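Local coordinates for protein glucose-6-phosphate 1-dehydrogenase (Mycobacterium avium, PDB 4LGV) that catalyses the NADP-dependent oxidation of glucose 6-phosphate to 6-phosphogluconolactone, probably as the first step of the pentose phosphate pathway, as in other members of its family, at residues 51-56 / 411-416; 144-149 / 176-181; 334-339 / 468-473. All blocks are in the same frame, centred on the assembly; numbering follows the deposited sequence.

The three contacts sample both halves of the enzyme. Contact 2 lies wholly in the dinucleotide-binding half and contact 3 wholly in the C-terminal half, on opposite sides of the chain's centre with about 41 Å between their own centres. Contact 1 joins the two halves and carries a bound glycerol. Its centre is about 29 Å from that of contact 2 and 36 Å from that of contact 3, and none of the three touches another. The rings of Y416 in contact 1 and H193 meet edge-to-face (T-shaped), and N176 of contact 2 bonds R190; both partners belong to an RVDHFLGK sequence matching the family's substrate-binding signature, so both contacts probably neighbour the sugar phosphate pocket.

Contact 1. Residues 51-56 / 411-416; sequences LYRLER and EPVRPY. With GOL (glycerol), chain F.
R53 and V413 meet in a small apolar contact, their side chains coming from opposite directions. CD of R53 rests on CG2 of V413 at 3.6 Å, while V413 CG1 sits 3.9 Å above the plane of the R53 guanidinium, over its centre. V413 reaches that face because CG1 takes the crowded position between the backbone N and the carbonyl carbon (chi1 67°). A bend at chi3 of R53 (60°) turns the flat group across the valine.

The polar part runs through glycerol, probably picked up from the crystallisation liquor. Its O2 accepts from R53 NH2 at 3.0 Å and from R414 NE at 2.8 Å, the latter with an N-H...O angle of 155°. R414 NH2 adds a third bond to the same O2 at 3.2 Å, and O2 lies near the planes of both guanidinium groups. R53 NH1 makes a weak bond to O1.

R53 NH2 and R414 NE are 4.7 Å apart, with O2 bridging them. The strongest polar partner of R53 is E417, one residue beyond 411-416, which pairs with NE; NH1 also pairs with E90. These carboxylates probably offset the gathering of positive charge and help to fix the guanidinium.

V413 also packs on M46 and R49 of helix 41-56, and Y416 reaches T47 and Y133. The arrangement is therefore an interdomain joint, in which the first helix of the Rossmann-type dinucleotide-binding domain meets the start of helix 413-424 from the C-terminal domain.

Contact 2. Residues 144-149 / 176-181; sequences IVENLA and NARLRA
The flat groups of R178 and E146 meet at their edges, the carboxylate oxygen OE1 lying at the rim of the guanidinium and the two planes turned 36° apart. This salt bridge ties together helices 141-150 and 169-180, successive connections of the Rossmann-type fold that follow strands 130-134 and 158-162 of the parallel sheet. R178 grips side-on with two nitrogens. NH2 reaches the syn lone pair of OE1 at 2.6 Å, tilted somewhat from the guanidinium plane, and NE bonds OE2 at 3.0 Å, close to that plane. A third, weak bond from NH2 to OE2 closes the fork. The arginine bends at chi3 (70°), which swings NE and NH2 round to the glutamate, whereas E146 comes to meet it as an extended chain crossing at about a right angle. Two bonds from one rigid edge hold the carboxylate against rotation.

Beneath the ion pair the contact turns apolar and buried. L179 leans on I188 of strand 188-191, and V145 on V182 in the loop after helix 169-180. V145 and L179 cross nearly perpendicularly, and V145 CG2 touches L179 CD2 at 4.0 Å.

Contact 3. Residues 334-339 / 468-473; sequences PIFLRA and QALVHG
F336 meets L470 and V471 without a hydrogen bond between them; the shortest sound polar bond here lies within the turn itself, H472 N to A469 O at 3.1 Å. It helps hold the chain in a tight curve as helix 466-470 ends, and that curve sets L470 and V471 against the strand. The carbonyl of L470 also leans on the phenylalanine: its O lies 3.5 Å from F336 CE1, approaching the ring obliquely. This is a close approach of an oxygen to a ring carbon, not a hydrogen bond.

The main contact is a CH-pi interaction. V471 CG1 stands over one face of the F336 ring, 3.7 Å from its centroid and only 10° off the ring normal, so the methyl is almost centred. CD1 of the ring is its nearest carbon, also at 3.7 Å. V471 brings CG1 there by placing it anti to its carbonyl carbon (chi1 -57°). The phenylalanine points its CB toward the turn and lays its ring under the methyl, the two side chains crossing obliquely. L470 adds a looser apolar touch, its CG 4.4 Å from F336 CE1.

F336 belongs to strand 335-340, inside the large mixed sheet of the C-terminal domain. Its backbone bonds to I225 and I227 of neighbouring strand 222-230, and its ring also packs on W477, from the chain just beyond the turn. L337 points away from the turn, onto V252 and L256 of helix 246-264, so the sheet is packed on both faces.

F336, V471 and L470 supply most of the touching surface, so residues 468-473 are probably held to the strand by dispersion and burial; just beyond them, R338 NH2 adds a weak hydrogen bond to Q478 O.

Contact 1. Residues 51-56 / 411-416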
loop_
_atom_site.group_PDB
_atom_site.type_symbol
_atom_site.label_atom_id
_atom_site.label_comp_id
_atom_site.label_asym_id
_atom_site.label_seq_id
_atom_site.Cartn_x
_atom_site.Cartn_y
_atom_site.Cartn_z
ATOM N N LEU A 51 46.192 14.833 12.636
ATOM C CA LEU A 51 46.465 15.146 14.000
ATOM C C LEU A 51 46.625 16.662 14.232
ATOM O O LEU A 51 46.108 17.241 15.213
ATOM C CB LEU A 51 47.734 14.423 14.461
ATOM C CG LEU A 51 47.628 12.902 14.515
ATOM C CD1 LEU A 51 48.991 12.290 14.789
ATOM C CD2 LEU A 51 46.655 12.493 15.570
ATOM N N TYR A 52 47.333 17.303 13.314
ATOM C CA TYR A 52 47.507 18.761 13.348
ATOM C C TYR A 52 46.156 19.453 13.351
ATOM O O TYR A 52 45.923 20.413 14.142
ATOM C CB TYR A 52 48.378 19.230 12.158
ATOM C CG TYR A 52 48.482 20.710 12.028
ATOM C CD1 TYR A 52 49.442 21.424 12.746
ATOM C CD2 TYR A 52 47.608 21.431 11.203
ATOM C CE1 TYR A 52 49.478 22.809 12.699
ATOM C CE2 TYR A 52 47.666 22.823 11.124
ATOM C CZ TYR A 52 48.599 23.487 11.857
ATOM O OH TYR A 52 48.654 24.850 11.768
ATOM N N ARG A 53 45.250 19.010 12.478
ATOM C CA ARG A 53 43.919 19.674 12.368
ATOM C C ARG A 53 43.078 19.448 13.615
ATOM O O ARG A 53 42.370 20.333 14.082
ATOM C CB ARG A 53 43.164 19.198 11.124
ATOM C CG ARG A 53 43.794 19.662 9.813
ATOM C CD ARG A 53 43.253 18.896 8.609
ATOM N NE ARG A 53 41.808 19.017 8.407
ATOM C CZ ARG A 53 41.214 19.945 7.658
ATOM N NH1 ARG A 53 41.902 20.832 6.984
ATOM N NH2 ARG A 53 39.899 19.946 7.560
ATOM N N LEU A 54 43.200 18.269 14.203
ATOM C CA LEU A 54 42.468 17.985 15.433
ATOM C C LEU A 54 43.025 18.872 16.540
ATOM O O LEU A 54 42.264 19.415 17.344
ATOM C CB LEU A 54 42.542 16.514 15.789
ATOM C CG LEU A 54 41.763 15.529 14.896
ATOM C CD1 LEU A 54 42.249 14.096 15.123
ATOM C CD2 LEU A 54 40.285 15.594 15.164
ATOM N N GLU A 55 44.347 19.062 16.556
ATOM C CA GLU A 55 44.974 19.975 17.514
ATOM C C GLU A 55 44.508 21.397 17.335
ATOM O O GLU A 55 44.176 22.071 18.302
ATOM C CB GLU A 55 46.490 19.938 17.377
ATOM C CG GLU A 55 47.231 20.757 18.414
ATOM C CD GLU A 55 47.110 20.139 19.769
ATOM O OE1 GLU A 55 47.708 19.070 19.993
ATOM O OE2 GLU A 55 46.395 20.696 20.604
ATOM N N ARG A 56 44.479 21.869 16.104
ATOM C CA ARG A 56 43.928 23.182 15.849
ATOM C C ARG A 56 42.503 23.372 16.372
ATOM O O ARG A 56 42.173 24.423 16.867
ATOM C CB ARG A 56 43.962 23.530 14.347
ATOM C CG ARG A 56 43.448 24.951 14.059
ATOM C CD ARG A 56 43.742 25.351 12.622
ATOM N NE ARG A 56 43.014 24.493 11.676
ATOM C CZ ARG A 56 43.438 24.105 10.466
ATOM N NH1 ARG A 56 44.607 24.507 9.983
ATOM N NH2 ARG A 56 42.651 23.321 9.723
ATOM N N GLU A 411 37.081 16.629 0.094
ATOM C CA GLU A 411 38.532 16.682 0.274
ATOM C C GLU A 411 38.942 15.485 1.172
ATOM O O GLU A 411 38.387 15.315 2.254
ATOM C CB GLU A 411 39.013 18.030 0.827
ATOM C CG GLU A 411 39.416 19.042 -0.262
ATOM C CD GLU A 411 40.649 18.605 -1.070
ATOM O OE1 GLU A 411 41.697 18.264 -0.467
ATOM O OE2 GLU A 411 40.578 18.590 -2.320
ATOM N N PRO A 412 39.891 14.648 0.687
ATOM C CA PRO A 412 40.237 13.387 1.391
ATOM C C PRO A 412 40.637 13.565 2.856
ATOM O O PRO A 412 40.369 12.689 3.647
ATOM C CB PRO A 412 41.400 12.790 0.561
ATOM C CG PRO A 412 41.754 13.808 -0.479
ATOM C CD PRO A 412 40.610 14.776 -0.598
ATOM N N VAL A 413 41.228 14.702 3.237
ATOM C CA VAL A 413 41.591 14.865 4.664
ATOM C C VAL A 413 40.410 14.761 5.673
ATOM O O VAL A 413 40.595 14.223 6.778
ATOM C CB VAL A 413 42.368 16.155 4.943
ATOM C CG1 VAL A 413 41.494 17.388 4.725
ATOM C CG2 VAL A 413 42.917 16.099 6.365
ATOM N N ARG A 414 39.229 15.266 5.284
ATOM C CA ARG A 414 38.066 15.364 6.171
ATOM C C ARG A 414 37.547 14.008 6.590
ATOM O O ARG A 414 37.379 13.749 7.776
ATOM C CB ARG A 414 36.980 16.169 5.484
ATOM C CG ARG A 414 37.281 17.664 5.379
ATOM C CD ARG A 414 36.134 18.380 4.660
ATOM N NE ARG A 414 36.463 19.766 4.361
ATOM C CZ ARG A 414 35.599 20.705 3.965
ATOM N NH1 ARG A 414 34.284 20.457 3.818
ATOM N NH2 ARG A 414 36.059 21.924 3.742
ATOM N N PRO A 415 37.387 13.118 5.637
ATOM C CA PRO A 415 37.041 11.768 6.021
ATOM C C PRO A 415 38.038 11.109 6.909
ATOM O O PRO A 415 37.669 10.400 7.854
ATOM C CB PRO A 415 36.965 11.007 4.691
ATOM C CG PRO A 415 37.248 12.010 3.602
ATOM C CD PRO A 415 37.165 13.362 4.200
ATOM N N TYR A 416 39.293 11.313 6.605
ATOM C CA TYR A 416 40.327 10.672 7.364
ATOM C C TYR A 416 40.356 11.139 8.823
ATOM O O TYR A 416 40.341 10.320 9.742
ATOM C CB TYR A 416 41.653 10.908 6.676
ATOM C CG TYR A 416 42.730 10.157 7.336
ATOM C CD1 TYR A 416 42.936 8.809 7.070
ATOM C CD2 TYR A 416 43.502 10.768 8.287
ATOM C CE1 TYR A 416 43.902 8.085 7.730
ATOM C CE2 TYR A 416 44.498 10.064 8.955
ATOM C CZ TYR A 416 44.699 8.715 8.673
ATOM O OH TYR A 416 45.712 8.045 9.307
HETATM C C1 GOL F . 39.401 23.409 5.126
HETATM O O1 GOL F . 39.804 23.545 6.498
HETATM C C2 GOL F . 39.876 22.023 4.727
HETATM O O2 GOL F . 38.839 21.130 5.048
HETATM C C3 GOL F . 40.174 21.828 3.276
HETATM O O3 GOL F . 40.103 20.416 3.037
#

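Contact 2. Residues 144-149 / 176-181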
loop_
_atom_site.group_PDB
_atom_site.type_symbol
_atom_site.label_atom_id
_atom_site.label_comp_id
_atom_site.label_asym_id
_atom_site.label_seq_id
_atom_site.Cartn_x
_atom_site.Cartn_y
_atom_site.Cartn_z
ATOM N N ILE A 144 51.728 -7.845 15.607
ATOM C CA ILE A 144 51.681 -6.733 16.544
ATOM C C ILE A 144 50.647 -6.993 17.647
ATOM O O ILE A 144 50.904 -6.818 18.840
ATOM C CB ILE A 144 51.331 -5.420 15.809
ATOM C CG1 ILE A 144 52.497 -4.987 14.937
ATOM C CG2 ILE A 144 51.007 -4.320 16.816
ATOM C CD1 ILE A 144 52.174 -3.908 13.935
ATOM N N VAL A 145 49.456 -7.385 17.240
ATOM C CA VAL A 145 48.350 -7.607 18.186
ATOM C C VAL A 145 48.660 -8.798 19.115
ATOM O O VAL A 145 48.403 -8.768 20.324
ATOM C CB VAL A 145 47.051 -7.840 17.410
ATOM C CG1 VAL A 145 45.983 -8.424 18.310
ATOM C CG2 VAL A 145 46.545 -6.532 16.833
ATOM N N GLU A 146 49.250 -9.832 18.551
ATOM C CA GLU A 146 49.693 -10.993 19.355
ATOM C C GLU A 146 50.765 -10.587 20.349
ATOM O O GLU A 146 50.766 -11.048 21.475
ATOM C CB GLU A 146 50.179 -12.113 18.450
ATOM C CG GLU A 146 48.996 -12.876 17.857
ATOM C CD GLU A 146 49.320 -13.681 16.610
ATOM O OE1 GLU A 146 50.478 -13.685 16.158
ATOM O OE2 GLU A 146 48.371 -14.287 16.063
ATOM N N ASN A 147 51.654 -9.687 19.949
ATOM C CA ASN A 147 52.668 -9.165 20.859
ATOM C C ASN A 147 52.109 -8.232 21.912
ATOM O O ASN A 147 52.577 -8.227 23.059
ATOM C CB ASN A 147 53.783 -8.456 20.086
ATOM C CG ASN A 147 54.940 -9.399 19.733
ATOM O OD1 ASN A 147 55.689 -9.820 20.607
ATOM N ND2 ASN A 147 55.013 -9.813 18.476
ATOM N N LEU A 148 51.096 -7.449 21.545
ATOM C CA LEU A 148 50.426 -6.605 22.534
ATOM C C LEU A 148 49.754 -7.488 23.586
ATOM O O LEU A 148 49.868 -7.212 24.794
ATOM C CB LEU A 148 49.408 -5.689 21.895
ATOM C CG LEU A 148 50.041 -4.613 21.033
ATOM C CD1 LEU A 148 48.977 -3.952 20.179
ATOM C CD2 LEU A 148 50.727 -3.586 21.898
ATOM N N ALA A 149 49.130 -8.567 23.129
ATOM C CA ALA A 149 48.542 -9.553 24.047
ATOM C C ALA A 149 49.592 -10.173 25.006
ATOM O O ALA A 149 49.385 -10.171 26.219
ATOM C CB ALA A 149 47.817 -10.657 23.273
ATOM N N ASN A 176 41.129 -12.266 10.430
ATOM C CA ASN A 176 40.153 -12.090 11.484
ATOM C C ASN A 176 40.231 -13.086 12.644
ATOM O O ASN A 176 40.000 -12.727 13.795
ATOM C CB ASN A 176 38.767 -12.169 10.890
ATOM C CG ASN A 176 37.773 -11.495 11.752
ATOM O OD1 ASN A 176 37.868 -10.286 11.951
ATOM N ND2 ASN A 176 36.821 -12.254 12.304
ATOM N N ALA A 177 40.489 -14.349 12.319
ATOM C CA ALA A 177 40.594 -15.410 13.339
ATOM C C ALA A 177 41.759 -15.111 14.261
ATOM O O ALA A 177 41.644 -15.281 15.467
ATOM C CB ALA A 177 40.772 -16.808 12.698
ATOM N N ARG A 178 42.866 -14.633 13.694
ATOM C CA ARG A 178 44.026 -14.303 14.513
ATOM C C ARG A 178 43.773 -13.104 15.452
ATOM O O ARG A 178 44.149 -13.142 16.617
ATOM C CB ARG A 178 45.222 -14.072 13.625
ATOM C CG ARG A 178 45.669 -15.349 12.915
ATOM C CD ARG A 178 46.975 -15.126 12.175
ATOM N NE ARG A 178 48.086 -14.963 13.107
ATOM C CZ ARG A 178 49.348 -14.730 12.746
ATOM N NH1 ARG A 178 49.693 -14.614 11.460
ATOM N NH2 ARG A 178 50.277 -14.585 13.681
ATOM N N LEU A 179 43.065 -12.095 14.971
ATOM C CA LEU A 179 42.692 -10.953 15.816
ATOM C C LEU A 179 41.680 -11.337 16.914
ATOM O O LEU A 179 41.820 -10.927 18.068
ATOM C CB LEU A 179 42.129 -9.800 14.962
ATOM C CG LEU A 179 43.028 -9.266 13.840
ATOM C CD1 LEU A 179 42.387 -8.097 13.133
ATOM C CD2 LEU A 179 44.379 -8.870 14.378
ATOM N N ARG A 180 40.671 -12.109 16.538
ATOM C CA ARG A 180 39.595 -12.457 17.474
ATOM C C ARG A 180 40.060 -13.456 18.555
ATOM O O ARG A 180 39.438 -13.585 19.594
ATOM C CB ARG A 180 38.384 -12.992 16.719
ATOM C CG ARG A 180 37.673 -11.944 15.883
ATOM C CD ARG A 180 36.865 -10.933 16.729
ATOM N NE ARG A 180 36.402 -11.478 18.036
ATOM C CZ ARG A 180 35.308 -12.205 18.262
ATOM N NH1 ARG A 180 34.459 -12.504 17.300
ATOM N NH2 ARG A 180 35.069 -12.639 19.483
ATOM N N ALA A 181 41.181 -14.118 18.327
ATOM C CA ALA A 181 41.751 -14.939 19.370
ATOM C C ALA A 181 42.124 -14.090 20.596
ATOM O O ALA A 181 42.138 -14.604 21.689
ATOM C CB ALA A 181 43.000 -15.673 18.854
#

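Contact 3. Residues 334-339 / 468-473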
loop_
_atom_site.group_PDB
_atom_site.type_symbol
_atom_site.label_atom_id
_atom_site.label_comp_id
_atom_site.label_asym_id
_atom_site.label_seq_id
_atom_site.Cartn_x
_atom_site.Cartn_y
_atom_site.Cartn_z
ATOM N N PRO A 334 16.359 -4.711 -10.044
ATOM C CA PRO A 334 17.732 -4.803 -10.393
ATOM C C PRO A 334 18.552 -3.643 -9.847
ATOM O O PRO A 334 18.113 -2.498 -9.906
ATOM C CB PRO A 334 17.723 -4.743 -11.956
ATOM C CG PRO A 334 16.277 -4.871 -12.366
ATOM C CD PRO A 334 15.514 -4.354 -11.189
ATOM N N ILE A 335 19.741 -3.964 -9.350
ATOM C CA ILE A 335 20.656 -2.992 -8.829
ATOM C C ILE A 335 21.934 -3.009 -9.678
ATOM O O ILE A 335 22.618 -4.014 -9.752
ATOM C CB ILE A 335 20.957 -3.325 -7.361
ATOM C CG1 ILE A 335 19.651 -3.361 -6.565
ATOM C CG2 ILE A 335 21.939 -2.329 -6.783
ATOM C CD1 ILE A 335 19.766 -3.870 -5.141
ATOM N N PHE A 336 22.218 -1.897 -10.344
ATOM C CA PHE A 336 23.396 -1.775 -11.163
ATOM C C PHE A 336 24.390 -0.852 -10.470
ATOM O O PHE A 336 24.032 0.195 -9.930
ATOM C CB PHE A 336 23.045 -1.231 -12.567
ATOM C CG PHE A 336 22.206 -2.175 -13.398
ATOM C CD1 PHE A 336 22.792 -3.222 -14.062
ATOM C CD2 PHE A 336 20.869 -2.006 -13.501
ATOM C CE1 PHE A 336 22.036 -4.122 -14.807
ATOM C CE2 PHE A 336 20.097 -2.865 -14.255
ATOM C CZ PHE A 336 20.682 -3.928 -14.925
ATOM N N LEU A 337 25.651 -1.233 -10.555
ATOM C CA LEU A 337 26.706 -0.509 -9.910
ATOM C C LEU A 337 27.873 -0.301 -10.880
ATOM O O LEU A 337 28.220 -1.216 -11.610
ATOM C CB LEU A 337 27.131 -1.307 -8.727
ATOM C CG LEU A 337 28.185 -0.708 -7.852
ATOM C CD1 LEU A 337 27.983 -1.277 -6.449
ATOM C CD2 LEU A 337 29.569 -1.016 -8.408
ATOM N N ARG A 338 28.423 0.919 -10.902
ATOM C CA ARG A 338 29.603 1.217 -11.678
ATOM C C ARG A 338 30.524 2.089 -10.869
ATOM O O ARG A 338 30.090 3.009 -10.151
ATOM C CB ARG A 338 29.275 1.874 -13.003
ATOM C CG ARG A 338 28.649 3.235 -12.899
ATOM C CD ARG A 338 28.343 3.813 -14.273
ATOM N NE ARG A 338 27.556 5.041 -14.131
ATOM C CZ ARG A 338 27.269 5.873 -15.114
ATOM N NH1 ARG A 338 27.700 5.621 -16.338
ATOM N NH2 ARG A 338 26.565 6.978 -14.881
ATOM N N ALA A 339 31.801 1.735 -10.917
ATOM C CA ALA A 339 32.843 2.470 -10.201
ATOM C C ALA A 339 34.118 2.483 -11.038
ATOM O O ALA A 339 34.477 1.482 -11.641
ATOM C CB ALA A 339 33.098 1.830 -8.872
ATOM N N GLN A 468 27.400 -0.249 -21.098
ATOM C CA GLN A 468 26.083 0.139 -21.633
ATOM C C GLN A 468 25.218 -1.090 -21.890
ATOM O O GLN A 468 24.004 -1.083 -21.684
ATOM C CB GLN A 468 26.213 0.961 -22.935
ATOM C CG GLN A 468 27.055 2.247 -22.828
ATOM C CD GLN A 468 26.524 3.210 -21.776
ATOM O OE1 GLN A 468 25.377 3.645 -21.856
ATOM N NE2 GLN A 468 27.352 3.545 -20.774
ATOM N N ALA A 469 25.845 -2.158 -22.355
ATOM C CA ALA A 469 25.103 -3.381 -22.706
ATOM C C ALA A 469 24.506 -4.027 -21.443
ATOM O O ALA A 469 23.460 -4.658 -21.494
ATOM C CB ALA A 469 25.981 -4.361 -23.458
ATOM N N LEU A 470 25.185 -3.876 -20.321
ATOM C CA LEU A 470 24.676 -4.382 -19.045
ATOM C C LEU A 470 23.215 -3.997 -18.735
ATOM O O LEU A 470 22.454 -4.802 -18.231
ATOM C CB LEU A 470 25.543 -3.812 -17.917
ATOM C CG LEU A 470 25.934 -4.726 -16.785
ATOM C CD1 LEU A 470 26.458 -6.022 -17.357
ATOM C CD2 LEU A 470 26.959 -4.076 -15.891
ATOM N N VAL A 471 22.869 -2.752 -19.042
ATOM C CA VAL A 471 21.555 -2.202 -18.752
ATOM C C VAL A 471 20.620 -2.186 -19.988
ATOM O O VAL A 471 19.614 -1.480 -19.998
ATOM C CB VAL A 471 21.688 -0.775 -18.157
ATOM C CG1 VAL A 471 22.545 -0.798 -16.905
ATOM C CG2 VAL A 471 22.274 0.207 -19.170
ATOM N N HIS A 472 20.940 -2.996 -21.002
ATOM C CA HIS A 472 20.253 -2.922 -22.301
ATOM C C HIS A 472 18.727 -3.044 -22.301
ATOM O O HIS A 472 18.057 -2.211 -22.914
ATOM C CB HIS A 472 20.992 -3.779 -23.414
ATOM C CG HIS A 472 20.241 -4.984 -23.884
ATOM N ND1 HIS A 472 19.468 -5.018 -25.033
ATOM C CD2 HIS A 472 20.174 -6.224 -23.354
ATOM C CE1 HIS A 472 18.956 -6.230 -25.178
ATOM N NE2 HIS A 472 19.370 -6.979 -24.172
ATOM N N GLY A 473 18.156 -4.008 -21.596
ATOM C CA GLY A 473 16.686 -4.066 -21.434
ATOM C C GLY A 473 16.130 -3.258 -20.250
ATOM O O GLY A 473 14.948 -3.377 -19.903
#